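Local coordinates for protein SeviL (Septifer virgatus, PDB 6LF2) that binds the saccharides of GM1b and asialo-GM1 as a dimeric R-type lectin with a beta-trefoil fold, at residues B[12-17]-B[124-129]. Residues are numbered along the deposited sequence; the frame is centred on the assembly and turned at random.
Sequences CYIQNR and EKWILF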
ATOM      1  N   CYS B  12      -0.590  -0.654  -9.943  1.00 13.20           N
ATOM      2  CA  CYS B  12      -0.630  -0.989  -8.529  1.00 14.17           C
ATOM      3  C   CYS B  12       0.748  -0.947  -7.890  1.00 14.24           C
ATOM      4  O   CYS B  12       1.777  -1.136  -8.547  1.00 13.81           O
ATOM      5  CB  CYS B  12      -1.251  -2.372  -8.303  1.00 14.61           C
ATOM      6  SG  CYS B  12      -0.275  -3.732  -8.964  1.00 22.02           S
ATOM      7  N   TYR B  13       0.752  -0.695  -6.582  1.00  9.66           N
ATOM      8  CA  TYR B  13       1.917  -0.978  -5.764  1.00  7.75           C
ATOM      9  C   TYR B  13       1.835  -2.425  -5.296  1.00  8.83           C
ATOM     10  O   TYR B  13       0.744  -2.989  -5.165  1.00 11.00           O
ATOM     11  CB  TYR B  13       1.990  -0.054  -4.546  1.00 10.76           C
ATOM     12  CG  TYR B  13       2.170   1.415  -4.869  1.00  8.96           C
ATOM     13  CD1 TYR B  13       3.434   1.963  -4.983  1.00  9.53           C
ATOM     14  CD2 TYR B  13       1.065   2.256  -5.039  1.00 11.63           C
ATOM     15  CE1 TYR B  13       3.614   3.315  -5.276  1.00 12.34           C
ATOM     16  CE2 TYR B  13       1.232   3.607  -5.332  1.00  9.68           C
ATOM     17  CZ  TYR B  13       2.503   4.125  -5.446  1.00  8.65           C
ATOM     18  OH  TYR B  13       2.700   5.455  -5.741  1.00 13.37           O
ATOM     19  N   ILE B  14       3.000  -3.026  -5.069  1.00 10.43           N
ATOM     20  CA  ILE B  14       3.114  -4.424  -4.655  1.00  8.01           C
ATOM     21  C   ILE B  14       3.915  -4.417  -3.360  1.00  8.65           C
ATOM     22  O   ILE B  14       5.141  -4.268  -3.365  1.00  8.83           O
ATOM     23  CB  ILE B  14       3.761  -5.298  -5.739  1.00  9.79           C
ATOM     24  CG1 ILE B  14       2.920  -5.226  -7.020  1.00 10.48           C
ATOM     25  CG2 ILE B  14       3.895  -6.743  -5.250  1.00 10.31           C
ATOM     26  CD1 ILE B  14       3.496  -5.983  -8.221  1.00 10.31           C
ATOM     27  N   GLN B  15       3.217  -4.538  -2.230  1.00  8.00           N
ATOM     28  CA  GLN B  15       3.797  -4.270  -0.924  1.00  8.14           C
ATOM     29  C   GLN B  15       3.750  -5.516  -0.046  1.00  7.75           C
ATOM     30  O   GLN B  15       2.779  -6.276  -0.078  1.00  7.29           O
ATOM     31  CB  GLN B  15       3.051  -3.103  -0.253  1.00  7.86           C
ATOM     32  CG  GLN B  15       3.624  -2.682   1.097  1.00  9.52           C
ATOM     33  CD  GLN B  15       3.158  -1.297   1.506  1.00 10.54           C
ATOM     34  OE1 GLN B  15       3.400  -0.310   0.797  1.00  8.90           O
ATOM     35  NE2 GLN B  15       2.484  -1.217   2.657  1.00  8.22           N
ATOM     36  N   ASN B  16       4.813  -5.722   0.728  1.00  7.64           N
ATOM     37  CA  ASN B  16       4.955  -6.923   1.535  1.00  6.21           C
ATOM     38  C   ASN B  16       4.360  -6.732   2.922  1.00  8.02           C
ATOM     39  O   ASN B  16       4.600  -5.717   3.577  1.00  9.03           O
ATOM     40  CB  ASN B  16       6.435  -7.288   1.665  1.00 10.79           C
ATOM     41  CG  ASN B  16       6.635  -8.739   2.039  1.00 10.98           C
ATOM     42  OD1 ASN B  16       6.580  -9.106   3.217  1.00 12.56           O
ATOM     43  ND2 ASN B  16       6.851  -9.583   1.034  1.00 10.80           N
ATOM     44  N   ARG B  17       3.613  -7.742   3.380  1.00  7.28           N
ATOM     45  CA  ARG B  17       3.046  -7.690   4.729  1.00  5.94           C
ATOM     46  C   ARG B  17       4.120  -7.648   5.808  1.00  8.69           C
ATOM     47  O   ARG B  17       3.914  -7.037   6.868  1.00  8.84           O
ATOM     48  CB  ARG B  17       2.143  -8.895   4.964  1.00  8.99           C
ATOM     49  CG  ARG B  17       1.362  -8.828   6.284  1.00  7.21           C
ATOM     50  CD  ARG B  17       0.347  -9.948   6.319  1.00  9.59           C
ATOM     51  NE  ARG B  17      -0.396  -9.985   7.576  1.00 13.11           N
ATOM     52  CZ  ARG B  17       0.062 -10.542   8.692  1.00 14.71           C
ATOM     53  NH1 ARG B  17       1.266 -11.099   8.711  1.00 16.01           N
ATOM     54  NH2 ARG B  17      -0.683 -10.539   9.790  1.00 20.32           N
ATOM     55  N   GLU B 124       6.286 -13.993   2.036  1.00  8.63           N
ATOM     56  CA  GLU B 124       5.719 -14.154   0.706  1.00  8.88           C
ATOM     57  C   GLU B 124       4.346 -13.521   0.561  1.00  7.81           C
ATOM     58  O   GLU B 124       3.688 -13.728  -0.469  1.00 11.01           O
ATOM     59  CB  GLU B 124       5.613 -15.643   0.355  1.00 10.64           C
ATOM     60  CG  GLU B 124       6.959 -16.328   0.284  1.00 13.55           C
ATOM     61  CD  GLU B 124       6.855 -17.831   0.351  1.00 16.59           C
ATOM     62  OE1 GLU B 124       5.766 -18.347   0.684  1.00 14.39           O
ATOM     63  OE2 GLU B 124       7.876 -18.496   0.057  1.00 17.23           O
ATOM     64  N   LYS B 125       3.867 -12.795   1.583  1.00  8.50           N
ATOM     65  CA  LYS B 125       2.509 -12.258   1.575  1.00  8.76           C
ATOM     66  C   LYS B 125       2.542 -10.822   1.073  1.00  6.92           C
ATOM     67  O   LYS B 125       3.239  -9.980   1.648  1.00 10.28           O
ATOM     68  CB  LYS B 125       1.896 -12.335   2.972  1.00  8.42           C
ATOM     69  CG  LYS B 125       1.800 -13.753   3.514  1.00 10.85           C
ATOM     70  CD  LYS B 125       1.303 -13.780   4.944  1.00 10.23           C
ATOM     71  CE  LYS B 125       1.182 -15.210   5.434  1.00  9.16           C
ATOM     72  NZ  LYS B 125       0.612 -15.275   6.822  1.00 12.15           N
ATOM     73  N   TRP B 126       1.819 -10.560  -0.016  1.00  8.42           N
ATOM     74  CA  TRP B 126       1.803  -9.256  -0.668  1.00  7.66           C
ATOM     75  C   TRP B 126       0.391  -8.701  -0.752  1.00  7.83           C
ATOM     76  O   TRP B 126      -0.587  -9.440  -0.918  1.00  9.83           O
ATOM     77  CB  TRP B 126       2.365  -9.321  -2.094  1.00  9.62           C
ATOM     78  CG  TRP B 126       3.725  -9.929  -2.198  1.00  9.81           C
ATOM     79  CD1 TRP B 126       4.013 -11.259  -2.361  1.00 10.94           C
ATOM     80  CD2 TRP B 126       4.984  -9.245  -2.180  1.00  8.26           C
ATOM     81  NE1 TRP B 126       5.366 -11.441  -2.422  1.00 11.26           N
ATOM     82  CE2 TRP B 126       5.991 -10.226  -2.318  1.00  8.90           C
ATOM     83  CE3 TRP B 126       5.362  -7.897  -2.059  1.00  8.38           C
ATOM     84  CZ2 TRP B 126       7.348  -9.905  -2.333  1.00 11.28           C
ATOM     85  CZ3 TRP B 126       6.705  -7.580  -2.069  1.00  9.91           C
ATOM     86  CH2 TRP B 126       7.688  -8.582  -2.215  1.00 11.17           C
ATOM     87  N   ILE B 127       0.299  -7.378  -0.677  1.00  6.98           N
ATOM     88  CA  ILE B 127      -0.929  -6.667  -0.977  1.00  7.64           C
ATOM     89  C   ILE B 127      -0.651  -5.799  -2.200  1.00  8.92           C
ATOM     90  O   ILE B 127       0.340  -5.059  -2.238  1.00  7.99           O
ATOM     91  CB  ILE B 127      -1.419  -5.859   0.240  1.00  8.21           C
ATOM     92  CG1 ILE B 127      -2.744  -5.149  -0.075  1.00  8.79           C
ATOM     93  CG2 ILE B 127      -0.338  -4.902   0.731  1.00  8.38           C
ATOM     94  CD1 ILE B 127      -3.517  -4.743   1.179  1.00 12.02           C
ATOM     95  N   LEU B 128      -1.477  -5.959  -3.226  1.00 10.41           N
ATOM     96  CA  LEU B 128      -1.326  -5.256  -4.493  1.00  9.28           C
ATOM     97  C   LEU B 128      -2.448  -4.232  -4.541  1.00  9.32           C
ATOM     98  O   LEU B 128      -3.607  -4.592  -4.752  1.00 13.96           O
ATOM     99  CB  LEU B 128      -1.409  -6.219  -5.675  1.00 13.71           C
ATOM    100  CG  LEU B 128      -0.349  -7.319  -5.763  1.00 13.69           C
ATOM    101  CD1 LEU B 128      -0.767  -8.539  -4.962  1.00 13.53           C
ATOM    102  CD2 LEU B 128      -0.146  -7.689  -7.225  1.00 15.88           C
ATOM    103  N   PHE B 129      -2.122  -2.965  -4.294  1.00 12.65           N
ATOM    104  CA  PHE B 129      -3.162  -1.958  -4.164  1.00 11.11           C
ATOM    105  C   PHE B 129      -3.066  -0.906  -5.261  1.00  9.55           C
ATOM    106  O   PHE B 129      -1.985  -0.597  -5.763  1.00 11.49           O
ATOM    107  CB  PHE B 129      -3.148  -1.293  -2.771  1.00 11.07           C
ATOM    108  CG  PHE B 129      -1.853  -0.586  -2.400  1.00  7.73           C
ATOM    109  CD1 PHE B 129      -1.697   0.774  -2.656  1.00  8.68           C
ATOM    110  CD2 PHE B 129      -0.846  -1.249  -1.705  1.00  9.73           C
ATOM    111  CE1 PHE B 129      -0.558   1.445  -2.282  1.00  8.25           C
ATOM    112  CE2 PHE B 129       0.305  -0.584  -1.326  1.00  8.41           C
ATOM    113  CZ  PHE B 129       0.452   0.773  -1.609  1.00 11.30           C
TER
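In this beta-trefoil lectin the first and last strands of the chain close the barrel side by side: strand 12-16 runs antiparallel to strand 126-129, with Tyr13 opposite Phe129 and Asn16 opposite Trp126. Gln15 and Ile127 exchange two backbone hydrogen bonds, the shorter from Ile127 N to Gln15 O at 2.8 Å, and beyond the strand Arg17 N bonds to Lys125 O at 2.9 Å, nearly straight.

Tyr13, Gln15, Ile127 and Phe129 share the face that meets the second subunit. Apolar Ile127 and the flat rings suit this buried interface; Gln15 suits it because its OE1 can accept from Arg22 NE and from Gln15 NE2 of the second subunit. Phe129 CG lies between its backbone N and carbonyl carbon (chi1 60°), bringing the ring over strand 12-16, where Tyr13 CB sits 3.7 Å from the Phe129 ring centroid. The ring planes are inclined by 26° and overlap little. Gln15 OE1 meets the Phe129 edge, 3.8 Å from CE2.

On the other face Ile14 and Leu128 pack on strand 45-50, and Ile14 CG2 touches Trp126 CE3 at 3.7 Å. The buried indole packs against Leu114, its one polar atom, NE1, bonded to Leu107 O. Asn16 supplies both acceptor and donor, OD1 to Glu18 N and ND2 to Ser123 O; its amide stands almost upright on the indole, with ND2 3.4 Å from Trp126 CZ2.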